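Local coordinates for RabGDI protein (Plasmodium falciparum 3D7, PDB 3P1W), which probably acts as a Rab GDP-dissociation inhibitor, holding Rab GTPases in their GDP-bound state during vesicle transport, at residues 93-98 with 364-369; 118-123 with 343-348; 248-253 with 370-375; 335-340 with 400-405. One frame throughout, in Å; residues are numbered along the deposited sequence.

Interaction 1: 93-98 with 364-369; sequences PKFILV and NLVSFQ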
loop_
_atom_site.group_PDB
_atom_site.type_symbol
_atom_site.label_atom_id
_atom_site.label_comp_id
_atom_site.label_asym_id
_atom_site.label_seq_id
_atom_site.Cartn_x
_atom_site.Cartn_y
_atom_site.Cartn_z
ATOM N N PRO A 93 -4.088 -4.942 3.760
ATOM C CA PRO A 93 -3.018 -5.700 3.125
ATOM C C PRO A 93 -2.527 -4.931 1.919
ATOM O O PRO A 93 -3.270 -4.734 0.921
ATOM C CB PRO A 93 -3.682 -7.011 2.714
ATOM C CG PRO A 93 -5.155 -6.686 2.529
ATOM C CD PRO A 93 -5.424 -5.526 3.504
ATOM N N LYS A 94 -1.328 -4.415 2.026
ATOM C CA LYS A 94 -0.698 -3.766 0.889
ATOM C C LYS A 94 0.544 -4.557 0.496
ATOM O O LYS A 94 1.434 -4.794 1.323
ATOM C CB LYS A 94 -0.338 -2.335 1.233
ATOM C CG LYS A 94 -1.550 -1.380 1.234
ATOM C CD LYS A 94 -1.258 -0.056 1.853
ATOM C CE LYS A 94 -2.477 0.893 1.805
ATOM N NZ LYS A 94 -2.702 1.640 0.512
ATOM N N PHE A 95 0.634 -4.907 -0.767
ATOM C CA PHE A 95 1.854 -5.530 -1.260
ATOM C C PHE A 95 2.992 -4.518 -1.506
ATOM O O PHE A 95 2.782 -3.321 -1.648
ATOM C CB PHE A 95 1.569 -6.311 -2.539
ATOM C CG PHE A 95 0.560 -7.399 -2.407
ATOM C CD1 PHE A 95 0.433 -8.155 -1.260
ATOM C CD2 PHE A 95 -0.232 -7.734 -3.495
ATOM C CE1 PHE A 95 -0.476 -9.199 -1.194
ATOM C CE2 PHE A 95 -1.143 -8.769 -3.411
ATOM C CZ PHE A 95 -1.253 -9.504 -2.262
ATOM N N ILE A 96 4.222 -5.020 -1.540
ATOM C CA ILE A 96 5.414 -4.164 -1.532
ATOM C C ILE A 96 6.239 -4.388 -2.799
ATOM O O ILE A 96 6.600 -5.522 -3.126
ATOM C CB ILE A 96 6.210 -4.504 -0.264
ATOM C CG1 ILE A 96 5.388 -4.116 0.972
ATOM C CG2 ILE A 96 7.602 -3.838 -0.247
ATOM C CD1 ILE A 96 5.786 -4.883 2.218
ATOM N N LEU A 97 6.509 -3.309 -3.527
ATOM C CA LEU A 97 7.287 -3.382 -4.754
ATOM C C LEU A 97 8.756 -3.695 -4.418
ATOM O O LEU A 97 9.384 -2.990 -3.612
ATOM C CB LEU A 97 7.169 -2.062 -5.532
ATOM C CG LEU A 97 7.762 -2.012 -6.950
ATOM C CD1 LEU A 97 7.007 -2.913 -7.953
ATOM C CD2 LEU A 97 7.807 -0.571 -7.480
ATOM N N VAL A 98 9.276 -4.771 -5.007
ATOM C CA VAL A 98 10.661 -5.227 -4.741
ATOM C C VAL A 98 11.671 -4.086 -4.864
ATOM O O VAL A 98 12.552 -3.952 -4.025
ATOM C CB VAL A 98 11.049 -6.393 -5.649
ATOM C CG1 VAL A 98 12.586 -6.712 -5.538
ATOM C CG2 VAL A 98 10.235 -7.597 -5.288
ATOM N N ASN A 364 -6.559 -7.482 -3.566
ATOM C CA ASN A 364 -5.442 -8.360 -3.200
ATOM C C ASN A 364 -5.954 -9.712 -2.767
ATOM O O ASN A 364 -7.016 -9.803 -2.183
ATOM C CB ASN A 364 -4.607 -7.738 -2.110
ATOM C CG ASN A 364 -3.659 -6.711 -2.658
ATOM O OD1 ASN A 364 -3.452 -6.634 -3.885
ATOM N ND2 ASN A 364 -3.077 -5.909 -1.783
ATOM N N LEU A 365 -5.199 -10.759 -3.077
ATOM C CA LEU A 365 -5.584 -12.109 -2.733
ATOM C C LEU A 365 -4.378 -12.735 -2.033
ATOM O O LEU A 365 -3.259 -12.671 -2.569
ATOM C CB LEU A 365 -5.960 -12.891 -4.008
ATOM C CG LEU A 365 -6.363 -14.355 -3.976
ATOM C CD1 LEU A 365 -5.199 -15.297 -3.685
ATOM C CD2 LEU A 365 -7.537 -14.633 -3.017
ATOM N N VAL A 366 -4.630 -13.314 -0.848
ATOM C CA VAL A 366 -3.649 -14.060 -0.094
ATOM C C VAL A 366 -4.264 -15.302 0.528
ATOM O O VAL A 366 -5.484 -15.447 0.599
ATOM C CB VAL A 366 -2.991 -13.173 0.968
ATOM C CG1 VAL A 366 -2.028 -12.156 0.304
ATOM C CG2 VAL A 366 -4.068 -12.466 1.776
ATOM N N SER A 367 -3.408 -16.231 0.941
ATOM C CA SER A 367 -3.891 -17.548 1.331
ATOM C C SER A 367 -2.899 -18.243 2.250
ATOM O O SER A 367 -2.063 -17.593 2.882
ATOM C CB SER A 367 -4.143 -18.383 0.057
ATOM O OG SER A 367 -2.931 -18.629 -0.639
ATOM N N PHE A 368 -3.005 -19.572 2.331
ATOM C CA PHE A 368 -2.066 -20.384 3.084
ATOM C C PHE A 368 -0.615 -20.178 2.632
ATOM O O PHE A 368 0.304 -20.300 3.446
ATOM C CB PHE A 368 -2.448 -21.848 2.956
ATOM C CG PHE A 368 -1.511 -22.785 3.670
ATOM C CD1 PHE A 368 -1.503 -22.849 5.062
ATOM C CD2 PHE A 368 -0.638 -23.598 2.952
ATOM C CE1 PHE A 368 -0.640 -23.720 5.725
ATOM C CE2 PHE A 368 0.232 -24.463 3.610
ATOM C CZ PHE A 368 0.230 -24.527 4.992
ATOM N N GLN A 369 -0.404 -19.854 1.356
ATOM C CA GLN A 369 0.956 -19.564 0.858
ATOM C C GLN A 369 1.696 -18.565 1.748
ATOM O O GLN A 369 2.861 -18.786 2.099
ATOM C CB GLN A 369 0.916 -19.059 -0.596
ATOM C CG GLN A 369 2.286 -18.667 -1.172
ATOM C CD GLN A 369 2.234 -17.534 -2.191
ATOM O OE1 GLN A 369 1.166 -17.124 -2.644
ATOM N NE2 GLN A 369 3.417 -17.007 -2.540
#
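Pro-93 and Asn-364 bring the two backbones no closer than 7.3 Å between CA atoms, a spacing too wide for strand pairing, and the contact is therefore carried mainly by side chains, with two backbone carbonyls taking part. It joins the residues leading into strand 96-97 to strand 361-367 within one large mixed sheet of the GDI fold, two strands that are not neighbours in that sheet. The central element is an amide-on-ring stack: the carboxamide of Asn-364 lies over one face of the Phe-95 ring, its plane turned 24° from the ring, with CG of Asn-364 3.3 Å above the ring plane and displaced toward the rim. OD1 of Asn-364 comes to 3.2 Å from CE2 of Phe-95. At the ring's edge, near its plane, lie Leu-365 O and the CG1 methyl of Val-366, which is 3.7 Å from CE1 of Phe-95. The rotation of Val-366 (chi1 -72°) sets CG1 anti to the carbonyl carbon, on the side where the ring passes. Tyr-250 adds an edge-to-face partner to Phe-95. The amide nitrogen donates to Ser-437 O as well as to Pro-93 O, so two backbone carbonyls share one NH2 group. The bond from Asn-364 ND2 to Pro-93 O is 3.0 Å long and bent to 136° at the hydrogen; Pro-93 O lies close to the amide plane, whereas ND2 stands well above the carbonyl plane of Pro-93.

Interaction 2: 118-123 with 343-348; sequences LVVEGS and TNSCQI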
loop_
_atom_site.group_PDB
_atom_site.type_symbol
_atom_site.label_atom_id
_atom_site.label_comp_id
_atom_site.label_asym_id
_atom_site.label_seq_id
_atom_site.Cartn_x
_atom_site.Cartn_y
_atom_site.Cartn_z
ATOM N N LEU A 118 7.767 -13.582 0.697
ATOM C CA LEU A 118 7.350 -14.462 -0.371
ATOM C C LEU A 118 6.732 -13.642 -1.494
ATOM O O LEU A 118 5.995 -12.676 -1.236
ATOM C CB LEU A 118 6.356 -15.490 0.160
ATOM C CG LEU A 118 6.972 -16.433 1.206
ATOM C CD1 LEU A 118 5.911 -17.079 2.083
ATOM C CD2 LEU A 118 7.817 -17.486 0.478
ATOM N N VAL A 119 7.046 -14.016 -2.729
ATOM C CA VAL A 119 6.564 -13.280 -3.899
ATOM C C VAL A 119 5.068 -13.457 -4.043
ATOM O O VAL A 119 4.510 -14.522 -3.753
ATOM C CB VAL A 119 7.306 -13.728 -5.208
ATOM C CG1 VAL A 119 6.908 -15.149 -5.616
ATOM C CG2 VAL A 119 7.045 -12.772 -6.354
ATOM N N VAL A 120 4.416 -12.391 -4.484
ATOM C CA VAL A 120 3.039 -12.443 -4.874
ATOM C C VAL A 120 2.986 -13.095 -6.238
ATOM O O VAL A 120 3.714 -12.708 -7.138
ATOM C CB VAL A 120 2.430 -11.030 -4.904
ATOM C CG1 VAL A 120 1.027 -11.032 -5.509
ATOM C CG2 VAL A 120 2.379 -10.475 -3.450
ATOM N N GLU A 121 2.134 -14.094 -6.390
ATOM C CA GLU A 121 2.261 -15.008 -7.533
ATOM C C GLU A 121 1.792 -14.430 -8.857
ATOM O O GLU A 121 2.195 -14.927 -9.915
ATOM C CB GLU A 121 1.572 -16.347 -7.259
ATOM C CG GLU A 121 2.272 -17.149 -6.178
ATOM C CD GLU A 121 1.777 -18.583 -6.063
ATOM O OE1 GLU A 121 0.687 -18.926 -6.571
ATOM O OE2 GLU A 121 2.493 -19.383 -5.441
ATOM N N GLY A 122 0.960 -13.393 -8.829
ATOM C CA GLY A 122 0.561 -12.769 -10.067
ATOM C C GLY A 122 0.040 -11.363 -9.958
ATOM O O GLY A 122 -0.421 -10.935 -8.913
ATOM N N SER A 123 0.145 -10.657 -11.071
ATOM C CA SER A 123 -0.313 -9.280 -11.194
ATOM C C SER A 123 -1.264 -9.230 -12.371
ATOM O O SER A 123 -0.892 -9.674 -13.474
ATOM C CB SER A 123 0.870 -8.374 -11.501
ATOM O OG SER A 123 1.985 -8.656 -10.670
ATOM N N THR A 343 -3.754 -18.835 -8.864
ATOM C CA THR A 343 -2.684 -18.252 -8.028
ATOM C C THR A 343 -3.050 -18.241 -6.544
ATOM O O THR A 343 -4.223 -18.089 -6.176
ATOM C CB THR A 343 -2.294 -16.833 -8.465
ATOM O OG1 THR A 343 -3.479 -16.023 -8.636
ATOM C CG2 THR A 343 -1.465 -16.892 -9.768
ATOM N N ASN A 344 -2.037 -18.424 -5.703
ATOM C CA ASN A 344 -2.221 -18.457 -4.242
ATOM C C ASN A 344 -2.090 -17.072 -3.621
ATOM O O ASN A 344 -2.397 -16.872 -2.436
ATOM C CB ASN A 344 -1.226 -19.424 -3.606
ATOM C CG ASN A 344 -1.548 -20.862 -3.916
ATOM O OD1 ASN A 344 -2.705 -21.262 -3.866
ATOM N ND2 ASN A 344 -0.536 -21.643 -4.252
ATOM N N SER A 345 -1.591 -16.141 -4.419
ATOM C CA SER A 345 -1.603 -14.745 -4.087
ATOM C C SER A 345 -1.609 -13.942 -5.391
ATOM O O SER A 345 -0.994 -14.333 -6.403
ATOM C CB SER A 345 -0.404 -14.388 -3.214
ATOM O OG SER A 345 0.806 -14.815 -3.818
ATOM N N CYS A 346 -2.341 -12.839 -5.406
ATOM C CA CYS A 346 -2.330 -11.978 -6.577
ATOM C C CYS A 346 -2.867 -10.594 -6.248
ATOM O O CYS A 346 -3.441 -10.376 -5.184
ATOM C CB CYS A 346 -3.107 -12.602 -7.778
ATOM S SG CYS A 346 -4.856 -12.774 -7.585
ATOM N N GLN A 347 -2.586 -9.664 -7.154
ATOM C CA GLN A 347 -3.068 -8.285 -7.138
ATOM C C GLN A 347 -3.839 -8.039 -8.445
ATOM O O GLN A 347 -3.372 -8.437 -9.537
ATOM C CB GLN A 347 -1.892 -7.312 -7.063
ATOM C CG GLN A 347 -2.281 -5.807 -7.043
ATOM C CD GLN A 347 -1.077 -4.902 -6.780
ATOM O OE1 GLN A 347 -1.180 -3.859 -6.126
ATOM N NE2 GLN A 347 0.072 -5.321 -7.262
ATOM N N ILE A 348 -5.011 -7.426 -8.335
ATOM C CA ILE A 348 -5.797 -6.996 -9.473
ATOM C C ILE A 348 -6.014 -5.506 -9.378
ATOM O O ILE A 348 -6.517 -5.015 -8.371
ATOM C CB ILE A 348 -7.178 -7.699 -9.533
ATOM C CG1 ILE A 348 -7.047 -9.232 -9.575
ATOM C CG2 ILE A 348 -8.013 -7.206 -10.717
ATOM C CD1 ILE A 348 -8.358 -9.955 -9.251
#
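Ser-123 and Gln-347, with CA atoms 5.0 Å apart, mark where strands 117-129 and 346-350 run parallel. Among the backbone bonds, the clearest is Gln-347 N to Gly-122 O, 3.1 Å and 158° at the hydrogen. The amides of Glu-121 and Gly-122 both turn toward Ser-345 O, but these two bonds are weak and bent. A CA-H...O contact from Cys-346 CA to Gly-122 O, at 3.2 Å, adds a second approach to the same carbonyl.

Side chains add two further bonds where the pairing begins. Ser-345 OG accepts from Glu-121 N at 3.0 Å; chi1 of 53° tucks the hydroxyl between its own N and carbonyl carbon, and Gln-369 OE1 also bonds to it. The carboxylate of Glu-121 reaches back beside Asn-344, the two side chains pointing the same way, and its OE1 accepts from the backbone N of Asn-344 at 2.9 Å in a nearly straight bond (172°). That N-H comes from above the carboxylate plane.

Apolar contact is slighter: Val-120 CG1 lies 3.6 Å from Cys-346 CA, and Thr-343 CG2 packs against CB of Glu-121.

In the surrounding sheet, 117-129 also pairs antiparallel with 248-251, while 346-350 pairs antiparallel with 361-367, which makes this parallel junction an inner seam. Phe-248 touches Val-120, Ser-123 and Gln-347, and Tyr-124 borders Thr-343 and Cys-346.

Interaction 3: 248-253 with 370-375; sequences FIYPLY and HGVTLK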
loop_
_atom_site.group_PDB
_atom_site.type_symbol
_atom_site.label_atom_id
_atom_site.label_comp_id
_atom_site.label_asym_id
_atom_site.label_seq_id
_atom_site.Cartn_x
_atom_site.Cartn_y
_atom_site.Cartn_z
ATOM N N PHE A 248 6.145 -7.879 -6.821
ATOM C CA PHE A 248 5.644 -7.595 -5.469
ATOM C C PHE A 248 5.917 -8.731 -4.498
ATOM O O PHE A 248 5.857 -9.911 -4.875
ATOM C CB PHE A 248 4.127 -7.318 -5.471
ATOM C CG PHE A 248 3.736 -6.162 -6.322
ATOM C CD1 PHE A 248 3.808 -4.866 -5.833
ATOM C CD2 PHE A 248 3.320 -6.366 -7.628
ATOM C CE1 PHE A 248 3.479 -3.785 -6.659
ATOM C CE2 PHE A 248 2.977 -5.284 -8.445
ATOM C CZ PHE A 248 3.050 -4.009 -7.955
ATOM N N ILE A 249 6.190 -8.346 -3.248
ATOM C CA ILE A 249 6.357 -9.282 -2.136
ATOM C C ILE A 249 5.461 -8.924 -0.972
ATOM O O ILE A 249 4.937 -7.799 -0.877
ATOM C CB ILE A 249 7.828 -9.366 -1.644
ATOM C CG1 ILE A 249 8.363 -7.988 -1.221
ATOM C CG2 ILE A 249 8.685 -9.994 -2.742
ATOM C CD1 ILE A 249 9.820 -8.032 -0.666
ATOM N N TYR A 250 5.316 -9.900 -0.074
ATOM C CA TYR A 250 4.481 -9.776 1.106
ATOM C C TYR A 250 5.051 -10.750 2.134
ATOM O O TYR A 250 5.540 -11.824 1.765
ATOM C CB TYR A 250 3.052 -10.152 0.734
ATOM C CG TYR A 250 1.943 -9.966 1.753
ATOM C CD1 TYR A 250 1.493 -8.703 2.131
ATOM C CD2 TYR A 250 1.255 -11.067 2.242
ATOM C CE1 TYR A 250 0.439 -8.574 3.005
ATOM C CE2 TYR A 250 0.203 -10.939 3.111
ATOM C CZ TYR A 250 -0.195 -9.710 3.500
ATOM O OH TYR A 250 -1.271 -9.639 4.371
ATOM N N PRO A 251 5.075 -10.353 3.407
ATOM C CA PRO A 251 5.721 -11.214 4.386
ATOM C C PRO A 251 4.898 -12.424 4.742
ATOM O O PRO A 251 3.682 -12.356 4.760
ATOM C CB PRO A 251 5.863 -10.331 5.629
ATOM C CG PRO A 251 5.445 -8.979 5.250
ATOM C CD PRO A 251 4.660 -9.065 3.975
ATOM N N LEU A 252 5.579 -13.518 5.059
ATOM C CA LEU A 252 4.926 -14.657 5.651
ATOM C C LEU A 252 4.211 -14.192 6.924
ATOM O O LEU A 252 4.799 -13.509 7.773
ATOM C CB LEU A 252 5.954 -15.761 5.951
ATOM C CG LEU A 252 5.463 -17.095 6.491
ATOM C CD1 LEU A 252 4.510 -17.738 5.508
ATOM C CD2 LEU A 252 6.643 -18.027 6.777
ATOM N N TYR A 253 2.933 -14.553 7.045
ATOM C CA TYR A 253 2.082 -14.168 8.179
ATOM C C TYR A 253 1.568 -12.735 8.078
ATOM O O TYR A 253 0.853 -12.266 8.967
ATOM C CB TYR A 253 2.776 -14.373 9.542
ATOM C CG TYR A 253 3.418 -15.712 9.695
ATOM C CD1 TYR A 253 2.687 -16.882 9.505
ATOM C CD2 TYR A 253 4.768 -15.825 10.024
ATOM C CE1 TYR A 253 3.289 -18.126 9.633
ATOM C CE2 TYR A 253 5.375 -17.065 10.159
ATOM C CZ TYR A 253 4.631 -18.206 9.961
ATOM O OH TYR A 253 5.221 -19.442 10.093
ATOM N N HIS A 370 1.029 -17.468 2.108
ATOM C CA HIS A 370 1.625 -16.442 2.984
ATOM C C HIS A 370 1.282 -16.609 4.477
ATOM O O HIS A 370 1.462 -15.686 5.263
ATOM C CB HIS A 370 1.216 -15.033 2.516
ATOM C CG HIS A 370 1.957 -14.558 1.308
ATOM N ND1 HIS A 370 1.526 -14.805 0.020
ATOM C CD2 HIS A 370 3.119 -13.873 1.191
ATOM C CE1 HIS A 370 2.390 -14.284 -0.834
ATOM N NE2 HIS A 370 3.371 -13.721 -0.152
ATOM N N GLY A 371 0.780 -17.777 4.865
ATOM C CA GLY A 371 0.468 -18.057 6.265
ATOM C C GLY A 371 -0.620 -17.197 6.874
ATOM O O GLY A 371 -0.585 -16.903 8.083
ATOM N N VAL A 372 -1.581 -16.771 6.049
ATOM C CA VAL A 372 -2.601 -15.845 6.533
ATOM C C VAL A 372 -4.006 -16.468 6.632
ATOM O O VAL A 372 -4.869 -15.900 7.301
ATOM C CB VAL A 372 -2.609 -14.528 5.702
ATOM C CG1 VAL A 372 -1.305 -13.760 5.908
ATOM C CG2 VAL A 372 -2.844 -14.789 4.262
ATOM N N THR A 373 -4.228 -17.613 5.968
ATOM C CA THR A 373 -5.482 -18.354 6.066
ATOM C C THR A 373 -5.235 -19.857 6.232
ATOM O O THR A 373 -4.148 -20.364 5.958
ATOM C CB THR A 373 -6.372 -18.161 4.797
ATOM O OG1 THR A 373 -5.790 -18.859 3.683
ATOM C CG2 THR A 373 -6.540 -16.685 4.446
ATOM N N LEU A 374 -6.280 -20.566 6.654
ATOM C CA LEU A 374 -6.315 -22.022 6.664
ATOM C C LEU A 374 -6.049 -22.572 5.272
ATOM O O LEU A 374 -6.508 -21.998 4.281
ATOM C CB LEU A 374 -7.707 -22.488 7.106
ATOM C CG LEU A 374 -7.879 -23.967 7.369
ATOM C CD1 LEU A 374 -7.149 -24.306 8.670
ATOM C CD2 LEU A 374 -9.358 -24.327 7.454
ATOM N N LYS A 375 -5.323 -23.694 5.183
ATOM C CA LYS A 375 -5.066 -24.297 3.885
ATOM C C LYS A 375 -6.415 -24.621 3.254
ATOM O O LYS A 375 -7.293 -25.205 3.914
ATOM C CB LYS A 375 -4.190 -25.569 4.013
ATOM C CG LYS A 375 -3.629 -26.068 2.684
ATOM C CD LYS A 375 -2.807 -27.352 2.861
#
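Tyr-250 and His-370 form a T-shaped (edge-to-face) pair, the tyrosine edge directed at the imidazole face, with centroids 5.2 Å apart and planes at 70°. The closest approach is between the two CD2 atoms, Tyr-250 CD2 and His-370 CD2, at 3.5 Å. Each ring is placed by its first torsion. Tyr-250 (chi1 -174°) swings its ring away from its own N and out toward 370-375; His-370 (chi1 -77°) carries its imidazole beside its backbone N, back toward strand 248-251. Tyr-250 O sits at the imidazole edge, in its plane, 3.2 Å from His-370 CD2. Beyond the pair, outside partners tether the polar ends: NE2 of His-370 bonds to Leu-118 O, and the hydroxyl of Tyr-250 to Asp-90.

Farther along, the link passes to the backbone. Tyr-253 N donates to His-370 O in a fairly straight bond that is modelled unusually short, so little rests on its exact length. Tyr-253 has positive phi, and its ring returns over its neighbour: Leu-252 CG lies over the centre of one face, while Gly-371 O lies at the ring's edge, 3.6 Å from Tyr-253 CD1. Gly-371 also has positive phi, and the absence of a side chain there permits the close passage of Leu-252 and Tyr-253. Val-372 turns CG1 to 3.7 Å from the carbonyl carbon of Tyr-253.

The contact thus joins the end of strand 248-251 to the connection between strands 361-367 and 378-385. Strands 96-97 and 117-129 flank 248-251 in the sheet, and helix 226-243 touches its first residues, Phe-248 and Ile-249.

Interaction 4: 335-340 with 400-405; sequences NPIPET and ELLGTI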
loop_
_atom_site.group_PDB
_atom_site.type_symbol
_atom_site.label_atom_id
_atom_site.label_comp_id
_atom_site.label_asym_id
_atom_site.label_seq_id
_atom_site.Cartn_x
_atom_site.Cartn_y
_atom_site.Cartn_z
ATOM N N ASN A 335 -11.954 -20.988 -2.971
ATOM C CA ASN A 335 -11.062 -21.299 -4.092
ATOM C C ASN A 335 -10.353 -20.042 -4.565
ATOM O O ASN A 335 -10.785 -18.939 -4.216
ATOM C CB ASN A 335 -11.872 -21.872 -5.245
ATOM C CG ASN A 335 -12.298 -23.305 -4.996
ATOM O OD1 ASN A 335 -11.451 -24.213 -4.851
ATOM N ND2 ASN A 335 -13.606 -23.521 -4.911
ATOM N N PRO A 336 -9.276 -20.193 -5.368
ATOM C CA PRO A 336 -8.669 -18.995 -5.950
ATOM C C PRO A 336 -9.654 -18.157 -6.766
ATOM O O PRO A 336 -10.692 -18.660 -7.226
ATOM C CB PRO A 336 -7.575 -19.557 -6.875
ATOM C CG PRO A 336 -7.284 -20.946 -6.333
ATOM C CD PRO A 336 -8.623 -21.435 -5.847
ATOM N N ILE A 337 -9.326 -16.887 -6.961
ATOM C CA ILE A 337 -10.113 -16.005 -7.813
ATOM C C ILE A 337 -10.166 -16.583 -9.244
ATOM O O ILE A 337 -9.115 -16.829 -9.843
ATOM C CB ILE A 337 -9.533 -14.582 -7.865
ATOM C CG1 ILE A 337 -9.646 -13.894 -6.479
ATOM C CG2 ILE A 337 -10.247 -13.730 -8.897
ATOM C CD1 ILE A 337 -8.940 -12.535 -6.406
ATOM N N PRO A 338 -11.377 -16.754 -9.806
ATOM C CA PRO A 338 -11.449 -17.259 -11.191
ATOM C C PRO A 338 -10.602 -16.412 -12.157
ATOM O O PRO A 338 -10.492 -15.187 -11.987
ATOM C CB PRO A 338 -12.945 -17.182 -11.506
ATOM C CG PRO A 338 -13.591 -17.389 -10.147
ATOM C CD PRO A 338 -12.713 -16.605 -9.211
ATOM N N GLU A 339 -9.956 -17.075 -13.120
ATOM C CA GLU A 339 -9.188 -16.388 -14.165
ATOM C C GLU A 339 -7.889 -15.709 -13.668
ATOM O O GLU A 339 -7.388 -14.751 -14.284
ATOM C CB GLU A 339 -10.062 -15.376 -14.928
ATOM C CG GLU A 339 -11.489 -15.870 -15.314
ATOM C CD GLU A 339 -11.531 -17.218 -16.082
ATOM O OE1 GLU A 339 -10.618 -17.500 -16.887
ATOM O OE2 GLU A 339 -12.517 -17.981 -15.898
ATOM N N THR A 340 -7.342 -16.201 -12.559
ATOM C CA THR A 340 -6.038 -15.761 -12.091
ATOM C C THR A 340 -5.104 -16.973 -12.016
ATOM O O THR A 340 -4.168 -17.004 -11.217
ATOM C CB THR A 340 -6.125 -15.068 -10.721
ATOM O OG1 THR A 340 -6.649 -15.980 -9.763
ATOM C CG2 THR A 340 -7.020 -13.866 -10.807
ATOM N N GLU A 400 -18.053 -9.429 -7.890
ATOM C CA GLU A 400 -18.477 -10.464 -8.855
ATOM C C GLU A 400 -17.324 -11.212 -9.501
ATOM O O GLU A 400 -17.537 -12.286 -10.066
ATOM C CB GLU A 400 -19.375 -9.875 -9.956
ATOM C CG GLU A 400 -20.693 -9.398 -9.449
ATOM C CD GLU A 400 -21.556 -8.740 -10.551
ATOM O OE1 GLU A 400 -21.156 -8.719 -11.739
ATOM O OE2 GLU A 400 -22.620 -8.206 -10.191
ATOM N N LEU A 401 -16.114 -10.648 -9.443
ATOM C CA LEU A 401 -14.944 -11.317 -9.971
ATOM C C LEU A 401 -14.476 -12.502 -9.134
ATOM O O LEU A 401 -13.702 -13.314 -9.624
ATOM C CB LEU A 401 -13.776 -10.338 -10.120
ATOM C CG LEU A 401 -13.982 -9.150 -11.043
ATOM C CD1 LEU A 401 -12.827 -8.161 -10.850
ATOM C CD2 LEU A 401 -14.079 -9.672 -12.513
ATOM N N LEU A 402 -14.934 -12.605 -7.877
ATOM C CA LEU A 402 -14.253 -13.461 -6.881
ATOM C C LEU A 402 -14.732 -14.915 -6.787
ATOM O O LEU A 402 -14.140 -15.711 -6.058
ATOM C CB LEU A 402 -14.396 -12.830 -5.495
ATOM C CG LEU A 402 -13.905 -11.386 -5.327
ATOM C CD1 LEU A 402 -14.077 -10.924 -3.859
ATOM C CD2 LEU A 402 -12.431 -11.238 -5.814
ATOM N N GLY A 403 -15.794 -15.248 -7.514
ATOM C CA GLY A 403 -16.437 -16.537 -7.385
ATOM C C GLY A 403 -17.263 -16.559 -6.120
ATOM O O GLY A 403 -17.726 -15.515 -5.641
ATOM N N THR A 404 -17.447 -17.752 -5.570
ATOM C CA THR A 404 -18.283 -17.912 -4.397
ATOM C C THR A 404 -17.613 -17.321 -3.172
ATOM O O THR A 404 -16.498 -17.706 -2.817
ATOM C CB THR A 404 -18.580 -19.390 -4.148
ATOM O OG1 THR A 404 -19.299 -19.892 -5.278
ATOM C CG2 THR A 404 -19.428 -19.548 -2.889
ATOM N N ILE A 405 -18.285 -16.364 -2.544
ATOM C CA ILE A 405 -17.765 -15.729 -1.346
ATOM C C ILE A 405 -18.427 -16.337 -0.123
ATOM O O ILE A 405 -19.652 -16.315 -0.001
ATOM C CB ILE A 405 -18.009 -14.190 -1.355
ATOM C CG1 ILE A 405 -17.304 -13.552 -2.562
ATOM C CG2 ILE A 405 -17.577 -13.557 -0.006
ATOM C CD1 ILE A 405 -17.829 -12.144 -2.949
HETATM O O HOH W 1 -14.784 -19.444 -3.866
HETATM O O HOH W 2 -13.308 -18.222 -5.761
HETATM O O HOH W 3 -12.596 -13.454 -12.025
#
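Ile-337 lies alongside Leu-402, both side chains pointing the same way, with CD1 of Ile-337 3.8 Å from CD2 of Leu-402. In Ile-337, chi1 of -66° puts CG1 beside the backbone N, and the chain extends from there to present CD1; the other branch, CG2, rests 3.6 Å from Leu-401 O. Leu-402 starts out away from the opposite segment, yet its CD2 methyl comes back to meet Ile-337. The pyrrolidine ring of Pro-338 continues the contact: its CD lies 3.5 Å from Leu-401 O and about as far from Leu-402 O, over the chain where helix 396-400 has ended. Gly-403, with positive phi (76°), is the first residue to leave helical geometry there, and Pro-338 CG approaches its backbone.

Residues Ile-337 to Thr-340 form a type II beta turn, with Pro-338 and Glu-339 at its corners, in the connection between strands 320-333 and 346-350. Thr-340 OG1 donates to Ile-337 O at 2.6 Å, reinforcing the weak backbone bond of the turn. Beneath the aliphatic pair lies the mixed sheet: Ile-363 touches both Ile-337 and Leu-402, and Cys-331 and Val-382 also pack on the leucine.

Water bridges carry the polar traffic between the backbones. One water donates to Pro-338 O at 2.7 Å and to Leu-401 O at 2.6 Å; another donates to Thr-404 O at 2.7 Å and takes a weak bond from Asn-335 N.

How the interactions relate
From the N terminus, 93-98 opens a loop that interaction 1 closes at 364-369. Within that span 118-123 is joined to 343-348, so interaction 2 closes wholly inside interaction 1. Interaction 3 begins at 248-253, inside both spans, but ends at 370-375, beyond them, and crosses both. Interaction 4, from 335-340 to 400-405, crosses the other three. Interactions 1, 2 and 3 touch one another directly: Ser-367 bonds to Asn-344, Ile-96 to Ile-249, and Leu-118 to His-370. Interaction 4 joins two connections of the same mixed sheet, reaching interaction 1 through Ile-337 and interaction 2 through Pro-336, Ile-337 and Thr-340; it does not touch interaction 3.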